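Local coordinates for protein citrate synthase (Thermotoga maritima, PDB 2P2W) that probably catalyses the condensation of oxaloacetate with acetyl-CoA and water to give citrate and CoA, feeding the tricarboxylic acid cycle, at residues Leu88-Val93 against Tyr128-Ser133; Tyr153-Glu158 against Gly311-Met316. All blocks are in the same frame, centred on the assembly; numbering follows the deposited sequence.

Contact 1 and contact 2 lie on the same side of the chain's centre, their centres about 11 Å apart and each about 17 Å from that of the chain. Along the sequence contact 1 closes before contact 2 opens. Helix 110-133 supplies a segment of contact 1 and helix 147-156, next in the chain, one of contact 2; the residues leading into helix 90-98 with its first turn, and the loop joining helices 299-309 and 317-337, supply the others. Tyr130 and Tyr90 of contact 1 touch Met155 and Asn315 of contact 2, making one continuous packed region of the largely helical citrate synthase fold. It brings together chain parts distant in sequence, away from the predicted active-site residues His250 and Asp300.

Contact 1. Residues Leu88-Val93 against Tyr128-Ser133; sequences LHYIDV and YYYRYS
Tyr129 reaches from helix 110-133 to the start of helix 90-98. Its CB lies beside Val93 CG1 and Tyr90 CE1; with CG anti to the backbone N (chi1 -174°) the ring then runs out past Val93 and Tyr90 toward Leu88. Farther out, CD2 approaches Tyr90 CE1 at 3.5 Å, where the Tyr129 edge is turned to the Tyr90 face in an offset edge-to-face pair, planes at 88°. Val93 CG2 covers one face of Tyr129, 3.6 Å from the ring centroid and almost on the normal, a CH-pi contact. CZ meets Leu88 CB, and at the tip OH accepts a bond from Leu88 N, 2.9 Å long with an N-H...O angle of 161°, while also being hydrogen-bonded to Pro85 O. The Tyr90 hydroxyl reaches on to Tyr130, 3.2 Å from its CA, and lies at the edge of that ring near CD1. A phenylalanine in place of Tyr129 would probably keep the ring packing but leave Leu88 N and Pro85 O without their shared mate. The hydroxyl thus serves two backbone groups at the end of an otherwise apolar, buried ring, tying the chain leading into helix 90-98 to helix 110-133.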
loop_
_atom_site.group_PDB
_atom_site.type_symbol
_atom_site.label_atom_id
_atom_site.label_comp_id
_atom_site.label_asym_id
_atom_site.label_seq_id
_atom_site.Cartn_x
_atom_site.Cartn_y
_atom_site.Cartn_z
ATOM N N LEU A 88 -19.323 -2.049 -5.043
ATOM C CA LEU A 88 -17.957 -1.925 -4.546
ATOM C C LEU A 88 -17.802 -0.719 -3.624
ATOM O O LEU A 88 -18.555 0.249 -3.724
ATOM C CB LEU A 88 -16.977 -1.777 -5.716
ATOM C CG LEU A 88 -16.920 -2.897 -6.753
ATOM C CD1 LEU A 88 -16.001 -2.481 -7.899
ATOM C CD2 LEU A 88 -16.424 -4.176 -6.095
ATOM N N HIS A 89 -16.825 -0.788 -2.725
ATOM C CA HIS A 89 -16.539 0.323 -1.823
ATOM C C HIS A 89 -15.751 1.309 -2.691
ATOM O O HIS A 89 -14.907 0.900 -3.494
ATOM C CB HIS A 89 -15.693 -0.159 -0.637
ATOM C CG HIS A 89 -15.451 0.890 0.409
ATOM N ND1 HIS A 89 -14.522 1.897 0.254
ATOM C CD2 HIS A 89 -16.010 1.079 1.630
ATOM C CE1 HIS A 89 -14.516 2.659 1.335
ATOM N NE2 HIS A 89 -15.410 2.183 2.184
ATOM N N TYR A 90 -16.022 2.601 -2.542
ATOM C CA TYR A 90 -15.340 3.605 -3.360
ATOM C C TYR A 90 -13.813 3.626 -3.284
ATOM O O TYR A 90 -13.153 3.927 -4.280
ATOM C CB TYR A 90 -15.928 4.988 -3.069
ATOM C CG TYR A 90 -17.288 5.163 -3.703
ATOM C CD1 TYR A 90 -17.408 5.580 -5.030
ATOM C CD2 TYR A 90 -18.454 4.840 -3.006
ATOM C CE1 TYR A 90 -18.653 5.668 -5.650
ATOM C CE2 TYR A 90 -19.706 4.922 -3.619
ATOM C CZ TYR A 90 -19.795 5.337 -4.942
ATOM O OH TYR A 90 -21.023 5.406 -5.563
ATOM N N ILE A 91 -13.241 3.309 -2.126
ATOM C CA ILE A 91 -11.784 3.281 -2.016
ATOM C C ILE A 91 -11.245 2.207 -2.968
ATOM O O ILE A 91 -10.217 2.401 -3.627
ATOM C CB ILE A 91 -11.316 2.957 -0.569
ATOM C CG1 ILE A 91 -11.524 4.173 0.344
ATOM C CG2 ILE A 91 -9.840 2.540 -0.572
ATOM C CD1 ILE A 91 -10.649 5.383 0.008
ATOM N N ASP A 92 -11.944 1.074 -3.040
ATOM C CA ASP A 92 -11.526 -0.014 -3.920
ATOM C C ASP A 92 -11.676 0.383 -5.385
ATOM O O ASP A 92 -10.863 -0.000 -6.228
ATOM C CB ASP A 92 -12.332 -1.285 -3.636
ATOM C CG ASP A 92 -11.967 -1.915 -2.301
ATOM O OD1 ASP A 92 -10.864 -1.623 -1.795
ATOM O OD2 ASP A 92 -12.770 -2.705 -1.767
ATOM N N VAL A 93 -12.720 1.152 -5.680
ATOM C CA VAL A 93 -12.963 1.622 -7.038
ATOM C C VAL A 93 -11.762 2.457 -7.482
ATOM O O VAL A 93 -11.267 2.309 -8.605
ATOM C CB VAL A 93 -14.252 2.481 -7.100
ATOM C CG1 VAL A 93 -14.385 3.137 -8.465
ATOM C CG2 VAL A 93 -15.465 1.598 -6.823
ATOM N N TYR A 128 -18.392 8.936 -11.746
ATOM C CA TYR A 128 -18.778 7.957 -12.757
ATOM C C TYR A 128 -19.281 6.662 -12.138
ATOM O O TYR A 128 -20.281 6.101 -12.591
ATOM C CB TYR A 128 -17.597 7.630 -13.670
ATOM C CG TYR A 128 -17.362 8.606 -14.808
ATOM C CD1 TYR A 128 -17.997 9.847 -14.849
ATOM C CD2 TYR A 128 -16.480 8.285 -15.837
ATOM C CE1 TYR A 128 -17.753 10.749 -15.896
ATOM C CE2 TYR A 128 -16.229 9.170 -16.878
ATOM C CZ TYR A 128 -16.865 10.398 -16.904
ATOM O OH TYR A 128 -16.596 11.267 -17.934
ATOM N N TYR A 129 -18.585 6.173 -11.115
ATOM C CA TYR A 129 -19.004 4.926 -10.488
ATOM C C TYR A 129 -20.328 5.115 -9.759
ATOM O O TYR A 129 -21.161 4.213 -9.725
ATOM C CB TYR A 129 -17.935 4.407 -9.520
ATOM C CG TYR A 129 -18.274 3.040 -8.975
ATOM C CD1 TYR A 129 -18.024 1.887 -9.727
ATOM C CD2 TYR A 129 -18.926 2.900 -7.755
ATOM C CE1 TYR A 129 -18.428 0.629 -9.274
ATOM C CE2 TYR A 129 -19.329 1.648 -7.292
ATOM C CZ TYR A 129 -19.081 0.520 -8.054
ATOM O OH TYR A 129 -19.491 -0.711 -7.592
ATOM N N TYR A 130 -20.516 6.294 -9.183
ATOM C CA TYR A 130 -21.749 6.608 -8.480
ATOM C C TYR A 130 -22.931 6.539 -9.452
ATOM O O TYR A 130 -23.922 5.848 -9.193
ATOM C CB TYR A 130 -21.656 8.007 -7.878
ATOM C CG TYR A 130 -22.908 8.462 -7.173
ATOM C CD1 TYR A 130 -23.344 7.833 -6.006
ATOM C CD2 TYR A 130 -23.654 9.533 -7.664
ATOM C CE1 TYR A 130 -24.491 8.264 -5.344
ATOM C CE2 TYR A 130 -24.801 9.972 -7.009
ATOM C CZ TYR A 130 -25.213 9.333 -5.850
ATOM O OH TYR A 130 -26.348 9.763 -5.202
ATOM N N ARG A 131 -22.815 7.257 -10.569
ATOM C CA ARG A 131 -23.865 7.286 -11.586
ATOM C C ARG A 131 -24.114 5.884 -12.132
ATOM O O ARG A 131 -25.259 5.444 -12.252
ATOM C CB ARG A 131 -23.465 8.213 -12.737
ATOM C CG ARG A 131 -23.144 9.637 -12.314
ATOM C CD ARG A 131 -24.389 10.400 -11.876
ATOM N NE ARG A 131 -25.312 10.636 -12.984
ATOM C CZ ARG A 131 -26.397 11.400 -12.899
ATOM N NH1 ARG A 131 -26.696 12.007 -11.758
ATOM N NH2 ARG A 131 -27.187 11.556 -13.953
ATOM N N TYR A 132 -23.028 5.193 -12.465
ATOM C CA TYR A 132 -23.099 3.839 -12.996
ATOM C C TYR A 132 -23.792 2.883 -12.031
ATOM O O TYR A 132 -24.742 2.193 -12.403
ATOM C CB TYR A 132 -21.689 3.323 -13.301
ATOM C CG TYR A 132 -21.608 1.826 -13.491
ATOM C CD1 TYR A 132 -22.236 1.202 -14.571
ATOM C CD2 TYR A 132 -20.905 1.029 -12.586
ATOM C CE1 TYR A 132 -22.164 -0.180 -14.746
ATOM C CE2 TYR A 132 -20.829 -0.352 -12.748
ATOM C CZ TYR A 132 -21.461 -0.950 -13.832
ATOM O OH TYR A 132 -21.384 -2.313 -13.995
ATOM N N SER A 133 -23.318 2.850 -10.790
ATOM C CA SER A 133 -23.888 1.957 -9.785
ATOM C C SER A 133 -25.382 2.184 -9.564
ATOM O O SER A 133 -26.097 1.277 -9.147
ATOM C CB SER A 133 -23.139 2.104 -8.456
ATOM O OG SER A 133 -23.279 3.413 -7.932
#

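Contact 2. Residues Tyr153-Glu158 against Gly311-Met316; sequences YMMFGE and GFPRNM
Bends at chi2 (-74°) and chi3 (-72°) fold the Met155 side chain so that its methyl turns to Phe312, while Met316, extended as far as SD, bends only at chi3 (-76°) to bring its own methyl in. The two thioethers reach toward each other tip to tip, CE of Met155 lying 3.9 Å from CE of Met316. The Met155 methyl also comes within 3.7 Å of Phe312 CD1, approaching that ring obliquely, and lies 4.2 Å from Pro313 CD, so three residues of the loop share one methyl group. Next to it, Phe156 turns its edge to the face of Phe312 in an edge-to-face pair, ring centroids 5.5 Å apart; CE2 of Phe156 is nearest, 4.1 Å from CZ of Phe312. Met155 CB lies over the centre of one face of the Phe156 ring. The neighbouring CZ of Phe156 lies 3.8 Å from Gly311 O. Gly311, with positive phi, ends helix 299-309 in a Schellman motif; at its backbone angles a CB would collide with the carbonyl O of the preceding residue, which calls for glycine. This wholly apolar side-chain packing joins the last turn of helix 147-156 to the loop between helices 299-309 and 317-337. Tyr130 of helix 110-133 also packs on Pro313, and Tyr90 of helix 90-98 packs on Met316.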
loop_
_atom_site.group_PDB
_atom_site.type_symbol
_atom_site.label_atom_id
_atom_site.label_comp_id
_atom_site.label_asym_id
_atom_site.label_seq_id
_atom_site.Cartn_x
_atom_site.Cartn_y
_atom_site.Cartn_z
ATOM N N TYR A 153 -21.241 18.574 -9.613
ATOM C CA TYR A 153 -22.086 18.508 -10.796
ATOM C C TYR A 153 -22.097 17.126 -11.452
ATOM O O TYR A 153 -23.141 16.672 -11.920
ATOM C CB TYR A 153 -21.665 19.574 -11.816
ATOM C CG TYR A 153 -22.724 19.831 -12.864
ATOM C CD1 TYR A 153 -23.748 20.750 -12.628
ATOM C CD2 TYR A 153 -22.745 19.115 -14.059
ATOM C CE1 TYR A 153 -24.771 20.947 -13.552
ATOM C CE2 TYR A 153 -23.763 19.304 -14.995
ATOM C CZ TYR A 153 -24.774 20.220 -14.731
ATOM O OH TYR A 153 -25.795 20.407 -15.636
ATOM N N MET A 154 -20.946 16.459 -11.495
ATOM C CA MET A 154 -20.882 15.126 -12.093
ATOM C C MET A 154 -21.642 14.138 -11.217
ATOM O O MET A 154 -22.082 13.086 -11.686
ATOM C CB MET A 154 -19.434 14.647 -12.240
ATOM C CG MET A 154 -18.597 15.433 -13.240
ATOM S SD MET A 154 -16.991 14.643 -13.503
ATOM C CE MET A 154 -16.369 14.525 -11.812
ATOM N N MET A 155 -21.787 14.483 -9.942
ATOM C CA MET A 155 -22.497 13.632 -8.990
ATOM C C MET A 155 -24.006 13.816 -9.053
ATOM O O MET A 155 -24.753 12.852 -9.215
ATOM C CB MET A 155 -22.059 13.943 -7.550
ATOM C CG MET A 155 -20.795 13.253 -7.074
ATOM S SD MET A 155 -21.040 11.508 -6.722
ATOM C CE MET A 155 -22.038 11.590 -5.186
ATOM N N PHE A 156 -24.442 15.066 -8.936
ATOM C CA PHE A 156 -25.865 15.380 -8.893
ATOM C C PHE A 156 -26.461 16.187 -10.042
ATOM O O PHE A 156 -27.654 16.483 -10.027
ATOM C CB PHE A 156 -26.157 16.102 -7.581
ATOM C CG PHE A 156 -25.519 15.458 -6.382
ATOM C CD1 PHE A 156 -25.905 14.186 -5.972
ATOM C CD2 PHE A 156 -24.533 16.125 -5.660
ATOM C CE1 PHE A 156 -25.320 13.587 -4.859
ATOM C CE2 PHE A 156 -23.941 15.533 -4.542
ATOM C CZ PHE A 156 -24.337 14.263 -4.143
ATOM N N GLY A 157 -25.645 16.553 -11.024
ATOM C CA GLY A 157 -26.147 17.317 -12.155
ATOM C C GLY A 157 -26.713 18.682 -11.799
ATOM O O GLY A 157 -27.573 19.207 -12.507
ATOM N N GLU A 158 -26.234 19.265 -10.706
ATOM C CA GLU A 158 -26.703 20.578 -10.280
ATOM C C GLU A 158 -25.633 21.310 -9.472
ATOM O O GLU A 158 -24.678 20.698 -8.989
ATOM C CB GLU A 158 -27.983 20.434 -9.449
ATOM C CG GLU A 158 -27.840 19.523 -8.246
ATOM C CD GLU A 158 -29.175 19.168 -7.615
ATOM O OE1 GLU A 158 -30.220 19.617 -8.133
ATOM O OE2 GLU A 158 -29.179 18.436 -6.602
ATOM N N GLY A 311 -25.258 15.107 1.412
ATOM C CA GLY A 311 -25.942 14.159 0.514
ATOM C C GLY A 311 -25.021 13.062 -0.101
ATOM O O GLY A 311 -25.441 12.395 -1.038
ATOM N N PHE A 312 -23.808 12.861 0.410
ATOM C CA PHE A 312 -22.931 11.826 -0.132
ATOM C C PHE A 312 -23.139 10.474 0.546
ATOM O O PHE A 312 -23.459 10.412 1.733
ATOM C CB PHE A 312 -21.461 12.232 0.017
ATOM C CG PHE A 312 -21.061 13.386 -0.851
ATOM C CD1 PHE A 312 -20.608 13.165 -2.146
ATOM C CD2 PHE A 312 -21.167 14.693 -0.392
ATOM C CE1 PHE A 312 -20.266 14.232 -2.977
ATOM C CE2 PHE A 312 -20.826 15.773 -1.216
ATOM C CZ PHE A 312 -20.375 15.538 -2.511
ATOM N N PRO A 313 -22.963 9.373 -0.207
ATOM C CA PRO A 313 -23.126 8.016 0.328
ATOM C C PRO A 313 -22.047 7.761 1.381
ATOM O O PRO A 313 -20.898 8.162 1.203
ATOM C CB PRO A 313 -22.922 7.122 -0.896
ATOM C CG PRO A 313 -22.629 7.914 -2.129
ATOM C CD PRO A 313 -22.632 9.334 -1.642
ATOM N N ARG A 314 -22.411 7.083 2.462
ATOM C CA ARG A 314 -21.473 6.795 3.543
ATOM C C ARG A 314 -20.230 6.017 3.084
ATOM O O ARG A 314 -19.133 6.193 3.598
ATOM C CB ARG A 314 -22.218 6.032 4.639
ATOM C CG ARG A 314 -23.300 6.900 5.282
ATOM C CD ARG A 314 -23.974 6.234 6.487
ATOM N NE ARG A 314 -24.893 7.188 7.120
ATOM C CZ ARG A 314 -25.562 6.795 8.218
ATOM N NH1 ARG A 314 -25.393 5.578 8.704
ATOM N NH2 ARG A 314 -26.385 7.653 8.828
ATOM N N ASN A 315 -20.421 5.103 2.112
ATOM C CA ASN A 315 -19.270 4.314 1.678
ATOM C C ASN A 315 -18.360 5.076 0.702
ATOM O O ASN A 315 -17.463 4.521 0.075
ATOM C CB ASN A 315 -19.745 2.970 1.105
ATOM C CG ASN A 315 -20.402 3.157 -0.237
ATOM O OD1 ASN A 315 -21.014 4.179 -0.528
ATOM N ND2 ASN A 315 -20.295 2.104 -1.066
ATOM N N MET A 316 -18.636 6.399 0.570
ATOM C CA MET A 316 -17.749 7.268 -0.202
ATOM C C MET A 316 -16.979 8.260 0.696
ATOM O O MET A 316 -16.096 8.986 0.246
ATOM C CB MET A 316 -18.576 8.038 -1.250
ATOM C CG MET A 316 -17.691 8.772 -2.264
ATOM S SD MET A 316 -18.592 9.998 -3.226
ATOM C CE MET A 316 -19.443 8.870 -4.340
#